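Local coordinates for putative polysaccharide binding proteins (DUF1812) (Bacteroides thetaiotaomicron VPI-5482, PDB 3GF8), which probably serves as an outer-membrane lipoprotein of the FimB/Mfa2 family that takes part in anchoring or assembling fimbriae, at residues Tyr24-Ala29 and Asn249-Asn254; Glu40-Asp45 and Met80-Ala85; Glu127-Asn132 and Glu141-Ile146; Ser265-Ile270 and Ile282-Trp287. All coordinates share one frame; numbering follows the deposited sequence. Where two conformers were deposited one is given.

Overall arrangement
From the N terminus, the loop after strand 16-21 supplies 24-29, whose partner 249-254 lies over 200 residues on; interaction 1 thus closes a long loop in which interactions 2 and 3 are nested one after the other. Interaction 2 pairs strands 38-44 and 75-83, and interaction 3 joins the hairpin strands 124-133 and 139-158. These two touch, since 75-83 and 124-133 are neighbouring strands. Interaction 4, the hairpin of 266-273 and 279-284, opens after interaction 1 has closed, and lies across the chain's centre from interactions 2 and 3, about 32 Å between centres. Strand 139-158 runs beside 266-273 and so connects the two regions, while E251 and N285 link interactions 1 and 4.

Interaction 1: residues Tyr24-Ala29 and Asn249-Asn254; sequences YNMEFA and NAEGKN
Selenomethionine M26 and K253 carry this surface contact between two loops, with the F28 ring as the third member. The M26 chain is bent at both chi2 (-69°) and chi3 (-80°), which brings its terminal methyl to the other loop: M26 CE lies 3.7 Å from A250 O and 3.8 Å from E251 CB. The M26 and E251 side chains cross at a slant, the methyl lying close to CB and only slightly farther from the carboxyl end. K253 comes the other way, its chain bent at chi2 and chi4, and its CD and CE methylenes do the touching. K253 CD sits 3.6 Å from F28 CE1, the lysine chain and the phenylalanine sliding past each other in opposite directions, and K253 CE reaches within 3.7 Å of M26 O. The contact is therefore van der Waals in kind, aliphatic and aromatic carbon meeting each other and two backbone carbonyl oxygens. On one side the loop shape is set by a type I turn from N25 to F28, closed by F28 N to N25 O (3.0 Å). The N25 amide braces the turn further, its ND2 giving a fairly straight bond to A29 O at 2.9 Å. Around the contact, helix 257-263 lies against F28 through R263, which also bonds to N25 O, while the E251 carboxylate is held by Y260 of that helix, Q264 and N285, and the E251 side chain touches W287 of strand 287-290.

Interaction 2: residues Glu40-Asp45 and Met80-Ala85; sequences ELYVFD and MAWAGA
Y42 N donates to M80 O at 2.8 Å in an almost straight bond (172°), and E40 N to W82 O at the same length but more bent (139°). With the return bonds from M80 N and W82 N these make an antiparallel ladder, E40-W82 and Y42-M80 as hydrogen-bonded pairs and L41-A81 as the non-hydrogen-bonded pair between them, in a fold whose family belongs to the transthyretin clan. A second polar link runs along 40-45: Y42 OH donates to E40 OE1 at 2.5 Å, meeting the carboxylate from above its plane. The same acid has K53 as a salt-bridge partner through OE2, an arrangement likely to favour its charged form in this buried setting. On the face bearing E40, Y42, M80 and W82, aromatic groups and selenomethionine pack together. M80 lies alongside Y42, pointing the same way, and its selenium approaches the tyrosine ring obliquely, a Met-aromatic contact in the conformer given; M80 was deposited in two, so it is tentative. Y42 CE1 comes to the edge of the W82 indole, 4.3 Å from CD1, and Y125 stacks edge-to-face on that indole. On the reverse face L41 and A81 are neighbours. L41 CG stands trans to the backbone N (chi1 -170°), and CD1 ends 4.4 Å from A81 CB and 3.6 Å from M80 O.

Interaction 3: residues Glu127-Asn132 and Glu141-Ile146; sequences EVINVN and ETINLI
E127 and N144 meet through both backbone and side chain. E127 N donates to N144 O at 3.0 Å, while the N144 amide and the E127 carboxylate, side by side and with planes 51° apart, are linked from ND2 to OE2; the modelled 2.5 Å is too short to be trusted as a length. N144 OD1 turns to K21. Waters take over where the strands separate. One bridges E127 O and N144 N, another N130 O and E141 OE1 (2.6 Å to the acid), and a third N132 N and E141 OE2, an oxygen that Q139 also holds. Side-chain packing joins the strands alongside these bridges. The I129 and I143 side chains cross at a slant, I129 CG1 lying 3.9 Å from I143 CD1, and I129 CD1 touches E141 CB. The bend of E141 at chi2 (-70°) brings its carboxylate over the V131 methyls, with OE2 3.6 Å from V131 CG1. I146 CD1 packs across the E127 chain. Beyond, 127-132 bonds to strand 75-83 and 141-146 to strand 16-21. The arrangement is that of an antiparallel beta hairpin splayed toward its turn, with one direct backbone bond at E127-N144, water bridges carrying the link on toward the turn, and its two arms joined to different strands.

Interaction 4: residues Ser265-Ile270 and Ile282-Trp287; sequences SNYHII and IVVNGW. With EDO (1,2-ethanediol), chain B.
N285 uses both ends of its amide on the backbone of 265-270: OD1 accepts from H268 N at 2.8 Å and ND2 donates to N266 O at 3.0 Å. This sits in the beta hairpin of strands 266-273 and 279-284, where N285 is the second residue of a type I' turn from V284 to W287 leading into strand 287-290. CG lies trans to the carbonyl carbon (chi1 -64°), laying the amide along the neighbouring strand, so that the side chain carries on the pairing where the backbone turns off. The two bonds fix the rotation of the amide. I269 and V284 face the same side, CG1 to CG2 at 4.2 Å, with V284 CG1 at the edge of the Y267 ring, and L245 of helix 241-246 touches all three. I270 and V283 pair on the reverse face. There too H268 extends outward, and beside it N266 ND2 donates to O1 of an ethanediol, probably from the crystallisation liquor, at 2.6 Å.

Interaction 1: residues Tyr24-Ala29 and Asn249-Asn254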
loop_
_atom_site.group_PDB
_atom_site.type_symbol
_atom_site.label_atom_id
_atom_site.label_comp_id
_atom_site.label_asym_id
_atom_site.label_seq_id
_atom_site.Cartn_x
_atom_site.Cartn_y
_atom_site.Cartn_z
ATOM N N TYR A 24 -3.967 -9.417 7.937
ATOM C CA TYR A 24 -4.297 -9.488 6.489
ATOM C C TYR A 24 -3.012 -9.373 5.598
ATOM O O TYR A 24 -2.774 -8.385 4.901
ATOM C CB TYR A 24 -5.366 -8.448 6.149
ATOM C CG TYR A 24 -6.184 -8.760 4.925
ATOM C CD1 TYR A 24 -7.004 -9.869 4.875
ATOM C CD2 TYR A 24 -6.167 -7.928 3.827
ATOM C CE1 TYR A 24 -7.762 -10.150 3.760
ATOM C CE2 TYR A 24 -6.920 -8.202 2.704
ATOM C CZ TYR A 24 -7.728 -9.310 2.687
ATOM O OH TYR A 24 -8.484 -9.592 1.570
ATOM N N ASN A 25 -2.195 -10.424 5.634
ATOM C CA ASN A 25 -0.912 -10.453 4.951
ATOM C C ASN A 25 -0.652 -11.861 4.424
ATOM O O ASN A 25 -1.469 -12.742 4.663
ATOM C CB ASN A 25 0.209 -10.003 5.882
ATOM C CG ASN A 25 0.230 -10.753 7.191
ATOM O OD1 ASN A 25 0.350 -11.979 7.231
ATOM N ND2 ASN A 25 0.103 -10.010 8.289
HETATM N N MSE A 26 0.470 -12.087 3.720
HETATM C CA MSE A 26 0.717 -13.409 3.161
HETATM C C MSE A 26 1.139 -14.424 4.215
HETATM O O MSE A 26 1.163 -15.605 3.928
HETATM C CB MSE A 26 1.718 -13.383 2.018
HETATM C CG MSE A 26 1.239 -12.553 0.852
HETATM SE SE MSE A 26 -0.250 -13.363 -0.032
HETATM C CE MSE A 26 0.836 -14.632 -1.061
ATOM N N GLU A 27 1.420 -13.988 5.434
ATOM C CA GLU A 27 1.713 -14.933 6.495
ATOM C C GLU A 27 0.428 -15.292 7.240
ATOM O O GLU A 27 0.450 -16.069 8.179
ATOM C CB GLU A 27 2.770 -14.360 7.449
ATOM C CG GLU A 27 4.129 -14.063 6.778
ATOM N N PHE A 28 -0.709 -14.727 6.845
ATOM C CA PHE A 28 -1.968 -15.039 7.540
ATOM C C PHE A 28 -1.805 -15.022 9.064
ATOM O O PHE A 28 -2.409 -15.827 9.762
ATOM C CB PHE A 28 -2.502 -16.409 7.074
ATOM C CG PHE A 28 -2.981 -16.391 5.689
ATOM C CD1 PHE A 28 -2.086 -16.376 4.646
ATOM C CD2 PHE A 28 -4.322 -16.281 5.412
ATOM C CE1 PHE A 28 -2.519 -16.283 3.338
ATOM C CE2 PHE A 28 -4.765 -16.213 4.098
ATOM C CZ PHE A 28 -3.857 -16.219 3.061
ATOM N N ALA A 29 -1.009 -14.097 9.581
ATOM C CA ALA A 29 -0.740 -14.027 11.016
ATOM C C ALA A 29 -0.564 -12.569 11.432
ATOM O O ALA A 29 -0.191 -11.727 10.612
ATOM C CB ALA A 29 0.490 -14.851 11.338
ATOM N N ASN A 249 -0.172 -16.623 -9.869
ATOM C CA ASN A 249 -0.977 -17.527 -9.030
ATOM C C ASN A 249 -1.155 -17.080 -7.581
ATOM O O ASN A 249 -1.423 -17.907 -6.698
ATOM C CB ASN A 249 -0.315 -18.922 -9.048
ATOM C CG ASN A 249 1.186 -18.901 -8.569
ATOM O OD1 ASN A 249 1.871 -17.845 -8.532
ATOM N ND2 ASN A 249 1.684 -20.085 -8.211
ATOM N N ALA A 250 -0.981 -15.786 -7.313
ATOM C CA ALA A 250 -0.982 -15.281 -5.915
ATOM C C ALA A 250 -0.021 -16.136 -5.056
ATOM O O ALA A 250 -0.327 -16.574 -3.934
ATOM C CB ALA A 250 -2.377 -15.289 -5.342
ATOM N N GLU A 251 1.134 -16.398 -5.637
ATOM C CA GLU A 251 2.201 -17.109 -4.953
ATOM C C GLU A 251 1.757 -18.473 -4.453
ATOM O O GLU A 251 2.160 -18.929 -3.404
ATOM C CB GLU A 251 2.793 -16.230 -3.843
ATOM C CG GLU A 251 3.386 -14.930 -4.432
ATOM C CD GLU A 251 4.026 -14.037 -3.382
ATOM O OE1 GLU A 251 4.648 -14.596 -2.452
ATOM O OE2 GLU A 251 3.915 -12.791 -3.504
ATOM N N GLY A 252 0.910 -19.117 -5.237
ATOM C CA GLY A 252 0.486 -20.476 -4.948
ATOM C C GLY A 252 -0.720 -20.524 -4.059
ATOM O O GLY A 252 -1.136 -21.595 -3.659
ATOM N N LYS A 253 -1.293 -19.371 -3.723
ATOM C CA LYS A 253 -2.447 -19.379 -2.842
ATOM C C LYS A 253 -3.727 -19.252 -3.632
ATOM O O LYS A 253 -3.706 -19.013 -4.852
ATOM C CB LYS A 253 -2.321 -18.293 -1.778
ATOM C CG LYS A 253 -1.042 -18.464 -0.966
ATOM C CD LYS A 253 -1.263 -18.221 0.515
ATOM C CE LYS A 253 0.040 -17.936 1.255
ATOM N NZ LYS A 253 0.913 -19.124 1.295
ATOM N N ASN A 254 -4.827 -19.480 -2.919
ATOM C CA ASN A 254 -6.198 -19.395 -3.450
ATOM C C ASN A 254 -6.722 -17.998 -3.157
ATOM O O ASN A 254 -7.498 -17.802 -2.207
ATOM C CB ASN A 254 -7.135 -20.441 -2.787
#

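Interaction 2: residues Glu40-Asp45 and Met80-Ala85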
loop_
_atom_site.group_PDB
_atom_site.type_symbol
_atom_site.label_atom_id
_atom_site.label_comp_id
_atom_site.label_asym_id
_atom_site.label_seq_id
_atom_site.Cartn_x
_atom_site.Cartn_y
_atom_site.Cartn_z
ATOM N N GLU A 40 -3.973 5.928 14.532
ATOM C CA GLU A 40 -4.795 7.068 14.814
ATOM C C GLU A 40 -6.241 6.672 14.569
ATOM O O GLU A 40 -6.654 6.403 13.427
ATOM C CB GLU A 40 -4.361 8.254 13.979
ATOM C CG GLU A 40 -5.135 9.578 14.271
ATOM C CD GLU A 40 -4.479 10.801 13.590
ATOM O OE1 GLU A 40 -4.557 10.958 12.334
ATOM O OE2 GLU A 40 -3.853 11.586 14.314
ATOM N N LEU A 41 -6.989 6.599 15.668
ATOM C CA LEU A 41 -8.388 6.145 15.657
ATOM C C LEU A 41 -9.298 7.356 15.437
ATOM O O LEU A 41 -9.156 8.366 16.113
ATOM C CB LEU A 41 -8.751 5.475 16.992
ATOM C CG LEU A 41 -10.100 4.739 17.069
ATOM C CD1 LEU A 41 -10.037 3.410 16.370
ATOM C CD2 LEU A 41 -10.560 4.563 18.521
ATOM N N TYR A 42 -10.228 7.233 14.503
ATOM C CA TYR A 42 -11.224 8.264 14.251
ATOM C C TYR A 42 -12.571 7.750 14.804
ATOM O O TYR A 42 -12.959 6.611 14.517
ATOM C CB TYR A 42 -11.268 8.546 12.729
ATOM C CG TYR A 42 -10.059 9.333 12.264
ATOM C CD1 TYR A 42 -8.823 8.727 12.117
ATOM C CD2 TYR A 42 -10.140 10.712 12.039
ATOM C CE1 TYR A 42 -7.686 9.471 11.746
ATOM C CE2 TYR A 42 -9.026 11.448 11.638
ATOM C CZ TYR A 42 -7.802 10.823 11.505
ATOM O OH TYR A 42 -6.706 11.555 11.116
ATOM N N VAL A 43 -13.269 8.578 15.578
ATOM C CA VAL A 43 -14.546 8.206 16.197
ATOM C C VAL A 43 -15.672 9.119 15.726
ATOM O O VAL A 43 -15.568 10.337 15.772
ATOM C CB VAL A 43 -14.469 8.232 17.718
ATOM C CG1 VAL A 43 -15.846 7.852 18.341
ATOM C CG2 VAL A 43 -13.383 7.290 18.212
ATOM N N PHE A 44 -16.737 8.505 15.234
ATOM C CA PHE A 44 -17.891 9.196 14.715
ATOM C C PHE A 44 -19.109 8.682 15.495
ATOM O O PHE A 44 -19.107 7.564 15.991
ATOM C CB PHE A 44 -18.048 8.885 13.224
ATOM C CG PHE A 44 -16.913 9.381 12.375
ATOM C CD1 PHE A 44 -15.785 8.608 12.186
ATOM C CD2 PHE A 44 -16.973 10.631 11.767
ATOM C CE1 PHE A 44 -14.724 9.081 11.401
ATOM C CE2 PHE A 44 -15.928 11.098 10.986
ATOM C CZ PHE A 44 -14.803 10.324 10.807
ATOM N N ASP A 45 -20.156 9.484 15.568
ATOM C CA ASP A 45 -21.332 9.137 16.374
ATOM C C ASP A 45 -22.417 8.409 15.598
ATOM O O ASP A 45 -22.196 8.001 14.455
ATOM C CB ASP A 45 -21.901 10.404 16.998
ATOM C CG ASP A 45 -22.562 11.345 15.977
ATOM O OD1 ASP A 45 -22.927 10.958 14.833
ATOM O OD2 ASP A 45 -22.698 12.502 16.363
HETATM N N MSE A 80 -12.855 3.992 12.779
HETATM C CA MSE A 80 -11.937 3.553 11.748
HETATM C C MSE A 80 -10.573 4.097 12.134
HETATM O O MSE A 80 -10.468 4.809 13.117
HETATM C CB MSE A 80 -12.408 3.951 10.320
HETATM C CG MSE A 80 -12.645 5.412 10.024
HETATM SE SE MSE A 80 -11.042 6.382 9.673
HETATM C CE MSE A 80 -10.342 5.449 8.085
ATOM N N ALA A 81 -9.523 3.725 11.405
ATOM C CA ALA A 81 -8.215 4.248 11.722
ATOM C C ALA A 81 -7.319 4.383 10.496
ATOM O O ALA A 81 -7.589 3.792 9.464
ATOM C CB ALA A 81 -7.541 3.397 12.772
ATOM N N TRP A 82 -6.293 5.236 10.624
ATOM C CA TRP A 82 -5.132 5.226 9.738
ATOM C C TRP A 82 -3.938 4.973 10.640
ATOM O O TRP A 82 -3.826 5.540 11.734
ATOM C CB TRP A 82 -4.948 6.562 9.035
ATOM C CG TRP A 82 -5.897 6.835 7.935
ATOM C CD1 TRP A 82 -6.901 7.771 7.928
ATOM C CD2 TRP A 82 -5.938 6.189 6.650
ATOM N NE1 TRP A 82 -7.563 7.737 6.719
ATOM C CE2 TRP A 82 -6.991 6.782 5.919
ATOM C CE3 TRP A 82 -5.178 5.175 6.044
ATOM C CZ2 TRP A 82 -7.313 6.388 4.623
ATOM C CZ3 TRP A 82 -5.489 4.786 4.762
ATOM C CH2 TRP A 82 -6.539 5.391 4.055
ATOM N N ALA A 83 -3.064 4.079 10.197
ATOM C CA ALA A 83 -1.930 3.671 10.989
ATOM C C ALA A 83 -0.677 3.903 10.153
ATOM O O ALA A 83 -0.684 3.717 8.939
ATOM C CB ALA A 83 -2.057 2.189 11.432
ATOM N N GLY A 84 0.394 4.311 10.837
ATOM C CA GLY A 84 1.634 4.679 10.178
ATOM C C GLY A 84 1.724 6.057 9.522
ATOM O O GLY A 84 2.793 6.393 9.048
ATOM N N ALA A 85 0.636 6.857 9.488
ATOM C CA ALA A 85 0.642 8.101 8.697
ATOM C C ALA A 85 1.469 9.165 9.412
ATOM O O ALA A 85 1.179 9.535 10.551
ATOM C CB ALA A 85 -0.781 8.616 8.377
HETATM O O HOH W 1 -2.078 9.866 11.610
#

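Interaction 3: residues Glu127-Asn132 and Glu141-Ile146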
loop_
_atom_site.group_PDB
_atom_site.type_symbol
_atom_site.label_atom_id
_atom_site.label_comp_id
_atom_site.label_asym_id
_atom_site.label_seq_id
_atom_site.Cartn_x
_atom_site.Cartn_y
_atom_site.Cartn_z
ATOM N N GLU A 127 -10.278 -0.634 8.953
ATOM C CA GLU A 127 -11.641 -0.696 8.427
ATOM C C GLU A 127 -12.673 -0.180 9.442
ATOM O O GLU A 127 -12.440 -0.218 10.683
ATOM C CB GLU A 127 -11.996 -2.123 8.006
ATOM C CG GLU A 127 -10.890 -2.828 7.225
ATOM C CD GLU A 127 -11.341 -4.166 6.691
ATOM O OE1 GLU A 127 -12.154 -4.169 5.758
ATOM O OE2 GLU A 127 -10.869 -5.208 7.181
ATOM N N VAL A 128 -13.784 0.332 8.903
ATOM C CA VAL A 128 -14.857 0.946 9.696
ATOM C C VAL A 128 -15.616 -0.132 10.476
ATOM O O VAL A 128 -15.970 -1.146 9.908
ATOM C CB VAL A 128 -15.870 1.701 8.799
ATOM C CG1 VAL A 128 -17.087 2.197 9.614
ATOM C CG2 VAL A 128 -15.216 2.828 8.090
ATOM N N ILE A 129 -15.842 0.084 11.769
ATOM C CA ILE A 129 -16.657 -0.822 12.576
ATOM C C ILE A 129 -17.781 -0.065 13.299
ATOM O O ILE A 129 -17.655 1.132 13.622
ATOM C CB ILE A 129 -15.789 -1.572 13.598
ATOM C CG1 ILE A 129 -15.049 -0.581 14.510
ATOM C CG2 ILE A 129 -14.772 -2.486 12.882
ATOM C CD1 ILE A 129 -14.504 -1.218 15.778
ATOM N N ASN A 130 -18.891 -0.752 13.543
ATOM C CA ASN A 130 -19.969 -0.188 14.357
ATOM C C ASN A 130 -19.733 -0.582 15.776
ATOM O O ASN A 130 -19.438 -1.711 16.037
ATOM C CB ASN A 130 -21.320 -0.703 13.892
ATOM C CG ASN A 130 -21.643 -0.230 12.507
ATOM O OD1 ASN A 130 -21.744 0.975 12.268
ATOM N ND2 ASN A 130 -21.771 -1.171 11.563
ATOM N N VAL A 131 -19.823 0.363 16.691
ATOM C CA VAL A 131 -19.513 0.119 18.101
ATOM C C VAL A 131 -20.729 0.514 18.941
ATOM O O VAL A 131 -21.250 1.629 18.822
ATOM C CB VAL A 131 -18.284 0.915 18.546
ATOM C CG1 VAL A 131 -18.057 0.748 20.039
ATOM C CG2 VAL A 131 -17.076 0.453 17.755
ATOM N N ASN A 132 -21.206 -0.419 19.761
ATOM C CA ASN A 132 -22.326 -0.149 20.654
ATOM C C ASN A 132 -21.788 -0.364 22.043
ATOM O O ASN A 132 -21.437 -1.476 22.377
ATOM C CB ASN A 132 -23.490 -1.091 20.353
ATOM C CG ASN A 132 -24.701 -0.862 21.267
ATOM O OD1 ASN A 132 -24.628 -0.152 22.281
ATOM N ND2 ASN A 132 -25.828 -1.474 20.902
ATOM N N GLU A 141 -13.025 -3.452 21.313
ATOM C CA GLU A 141 -13.303 -3.559 19.885
ATOM C C GLU A 141 -11.995 -3.882 19.135
ATOM O O GLU A 141 -10.893 -3.627 19.632
ATOM C CB GLU A 141 -13.900 -2.262 19.355
ATOM C CG GLU A 141 -15.113 -1.759 20.136
ATOM C CD GLU A 141 -16.350 -2.619 19.939
ATOM O OE1 GLU A 141 -16.487 -3.265 18.867
ATOM O OE2 GLU A 141 -17.181 -2.632 20.865
ATOM N N THR A 142 -12.115 -4.436 17.946
ATOM C CA THR A 142 -10.938 -4.734 17.128
ATOM C C THR A 142 -10.936 -3.974 15.798
ATOM O O THR A 142 -11.889 -4.081 14.993
ATOM C CB THR A 142 -10.856 -6.238 16.787
ATOM O OG1 THR A 142 -10.953 -7.013 17.981
ATOM C CG2 THR A 142 -9.539 -6.555 16.065
ATOM N N ILE A 143 -9.858 -3.251 15.546
ATOM C CA ILE A 143 -9.639 -2.642 14.229
ATOM C C ILE A 143 -8.779 -3.558 13.353
ATOM O O ILE A 143 -7.727 -4.029 13.757
ATOM C CB ILE A 143 -9.029 -1.243 14.313
ATOM C CG1 ILE A 143 -10.031 -0.285 14.983
ATOM C CG2 ILE A 143 -8.755 -0.704 12.898
ATOM C CD1 ILE A 143 -11.254 0.091 14.018
ATOM N N ASN A 144 -9.280 -3.833 12.155
ATOM C CA ASN A 144 -8.557 -4.638 11.191
ATOM C C ASN A 144 -7.790 -3.777 10.168
ATOM O O ASN A 144 -8.389 -2.952 9.491
ATOM C CB ASN A 144 -9.501 -5.571 10.455
ATOM C CG ASN A 144 -8.765 -6.518 9.579
ATOM O OD1 ASN A 144 -7.896 -7.240 10.038
ATOM N ND2 ASN A 144 -9.053 -6.474 8.291
ATOM N N LEU A 145 -6.482 -4.018 10.068
ATOM C CA LEU A 145 -5.577 -3.172 9.277
ATOM C C LEU A 145 -5.198 -3.817 7.963
ATOM O O LEU A 145 -4.832 -5.017 7.918
ATOM C CB LEU A 145 -4.282 -2.871 10.049
ATOM C CG LEU A 145 -4.484 -1.995 11.268
ATOM C CD1 LEU A 145 -3.142 -1.815 12.069
ATOM C CD2 LEU A 145 -5.102 -0.696 10.816
ATOM N N ILE A 146 -5.245 -2.994 6.920
ATOM C CA ILE A 146 -4.919 -3.381 5.553
ATOM C C ILE A 146 -3.784 -2.502 5.041
ATOM O O ILE A 146 -3.881 -1.260 5.077
ATOM C CB ILE A 146 -6.167 -3.177 4.661
ATOM C CG1 ILE A 146 -7.291 -4.140 5.107
ATOM C CG2 ILE A 146 -5.833 -3.374 3.168
ATOM C CD1 ILE A 146 -8.522 -3.940 4.371
HETATM O O HOH W 2 -11.748 -2.760 11.436
HETATM O O HOH W 3 -18.334 -3.940 17.103
HETATM O O HOH W 4 -19.762 -3.169 19.762
#

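Interaction 4: residues Ser265-Ile270 and Ile282-Trp287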
loop_
_atom_site.group_PDB
_atom_site.type_symbol
_atom_site.label_atom_id
_atom_site.label_comp_id
_atom_site.label_asym_id
_atom_site.label_seq_id
_atom_site.Cartn_x
_atom_site.Cartn_y
_atom_site.Cartn_z
ATOM N N SER A 265 2.656 -7.117 0.194
ATOM C CA SER A 265 3.148 -5.758 -0.013
ATOM C C SER A 265 4.616 -5.650 -0.387
ATOM O O SER A 265 5.140 -4.536 -0.523
ATOM C CB SER A 265 2.821 -4.883 1.215
ATOM O OG SER A 265 1.423 -4.873 1.443
ATOM N N ASN A 266 5.295 -6.787 -0.519
ATOM C CA ASN A 266 6.629 -6.798 -1.079
ATOM C C ASN A 266 6.687 -7.682 -2.286
ATOM O O ASN A 266 6.440 -8.881 -2.189
ATOM C CB ASN A 266 7.633 -7.321 -0.079
ATOM C CG ASN A 266 7.679 -6.498 1.141
ATOM O OD1 ASN A 266 7.060 -6.832 2.144
ATOM N ND2 ASN A 266 8.378 -5.375 1.064
ATOM N N TYR A 267 7.074 -7.097 -3.410
ATOM C CA TYR A 267 7.091 -7.792 -4.674
ATOM C C TYR A 267 8.471 -7.686 -5.265
ATOM O O TYR A 267 8.923 -6.600 -5.599
ATOM C CB TYR A 267 6.091 -7.147 -5.610
ATOM C CG TYR A 267 4.650 -7.222 -5.168
ATOM C CD1 TYR A 267 4.122 -6.291 -4.313
ATOM C CD2 TYR A 267 3.808 -8.213 -5.653
ATOM C CE1 TYR A 267 2.803 -6.348 -3.926
ATOM C CE2 TYR A 267 2.480 -8.274 -5.266
ATOM C CZ TYR A 267 1.995 -7.344 -4.401
ATOM O OH TYR A 267 0.683 -7.392 -4.028
ATOM N N HIS A 268 9.169 -8.801 -5.370
ATOM C CA HIS A 268 10.440 -8.804 -6.038
ATOM C C HIS A 268 10.236 -9.490 -7.358
ATOM O O HIS A 268 10.028 -10.702 -7.399
ATOM C CB HIS A 268 11.480 -9.558 -5.233
ATOM C CG HIS A 268 12.834 -9.548 -5.868
ATOM N ND1 HIS A 268 13.942 -10.092 -5.265
ATOM C CD2 HIS A 268 13.265 -9.039 -7.047
ATOM C CE1 HIS A 268 14.994 -9.946 -6.051
ATOM N NE2 HIS A 268 14.610 -9.310 -7.142
ATOM N N ILE A 269 10.296 -8.702 -8.424
ATOM C CA ILE A 269 10.026 -9.145 -9.770
ATOM C C ILE A 269 11.257 -8.985 -10.628
ATOM O O ILE A 269 11.785 -7.866 -10.776
ATOM C CB ILE A 269 8.875 -8.334 -10.383
ATOM C CG1 ILE A 269 7.684 -8.281 -9.397
ATOM C CG2 ILE A 269 8.523 -8.892 -11.779
ATOM C CD1 ILE A 269 6.421 -7.690 -9.991
ATOM N N ILE A 270 11.744 -10.101 -11.168
ATOM C CA ILE A 270 12.694 -10.069 -12.266
ATOM C C ILE A 270 11.962 -10.210 -13.614
ATOM O O ILE A 270 11.212 -11.163 -13.815
ATOM C CB ILE A 270 13.725 -11.192 -12.208
ATOM C CG1 ILE A 270 14.317 -11.362 -10.807
ATOM C CG2 ILE A 270 14.852 -10.859 -13.138
ATOM C CD1 ILE A 270 14.952 -10.126 -10.277
ATOM N N ILE A 282 8.620 -13.685 -16.220
ATOM C CA ILE A 282 8.904 -12.976 -14.997
ATOM C C ILE A 282 9.041 -13.936 -13.819
ATOM O O ILE A 282 8.529 -15.058 -13.823
ATOM C CB ILE A 282 7.821 -11.895 -14.683
ATOM C CG1 ILE A 282 6.493 -12.541 -14.284
ATOM C CG2 ILE A 282 7.652 -11.003 -15.884
ATOM C CD1 ILE A 282 5.331 -11.598 -14.278
ATOM N N VAL A 283 9.715 -13.480 -12.779
ATOM C CA VAL A 283 9.764 -14.223 -11.566
ATOM C C VAL A 283 9.271 -13.259 -10.525
ATOM O O VAL A 283 9.843 -12.175 -10.361
ATOM C CB VAL A 283 11.145 -14.707 -11.288
ATOM C CG1 VAL A 283 11.223 -15.470 -9.886
ATOM C CG2 VAL A 283 11.563 -15.609 -12.381
ATOM N N VAL A 284 8.173 -13.629 -9.869
ATOM C CA VAL A 284 7.585 -12.825 -8.796
ATOM C C VAL A 284 7.768 -13.581 -7.507
ATOM O O VAL A 284 7.225 -14.658 -7.334
ATOM C CB VAL A 284 6.109 -12.553 -9.040
ATOM C CG1 VAL A 284 5.514 -11.632 -7.925
ATOM C CG2 VAL A 284 5.928 -11.961 -10.430
ATOM N N ASN A 285 8.569 -13.025 -6.616
ATOM C CA ASN A 285 8.870 -13.671 -5.334
ATOM C C ASN A 285 9.146 -15.179 -5.508
ATOM O O ASN A 285 8.584 -16.017 -4.818
ATOM C CB ASN A 285 7.729 -13.409 -4.342
ATOM C CG ASN A 285 7.572 -11.927 -3.984
ATOM O OD1 ASN A 285 8.520 -11.169 -4.116
ATOM N ND2 ASN A 285 6.360 -11.512 -3.530
ATOM N N GLY A 286 10.021 -15.518 -6.441
ATOM C CA GLY A 286 10.430 -16.899 -6.607
ATOM C C GLY A 286 9.609 -17.705 -7.597
ATOM O O GLY A 286 10.088 -18.744 -8.064
ATOM N N TRP A 287 8.403 -17.232 -7.939
ATOM C CA TRP A 287 7.528 -17.958 -8.858
ATOM C C TRP A 287 7.759 -17.535 -10.276
ATOM O O TRP A 287 7.584 -16.369 -10.582
ATOM C CB TRP A 287 6.060 -17.734 -8.525
ATOM C CG TRP A 287 5.708 -18.251 -7.177
ATOM C CD1 TRP A 287 5.890 -17.616 -5.979
ATOM C CD2 TRP A 287 5.152 -19.543 -6.872
ATOM N NE1 TRP A 287 5.446 -18.427 -4.942
ATOM C CE2 TRP A 287 4.988 -19.609 -5.466
ATOM C CE3 TRP A 287 4.786 -20.651 -7.649
ATOM C CZ2 TRP A 287 4.490 -20.747 -4.824
ATOM C CZ3 TRP A 287 4.271 -21.766 -7.015
ATOM C CH2 TRP A 287 4.120 -21.801 -5.599
HETATM C C1 EDO B . 10.767 -6.234 -1.864
HETATM O O1 EDO B . 10.307 -5.567 -0.674
HETATM C C2 EDO B . 12.229 -6.637 -1.677
HETATM O O2 EDO B . 12.456 -8.026 -1.976
HETATM O O HOH W 5 11.555 -13.019 -7.596
#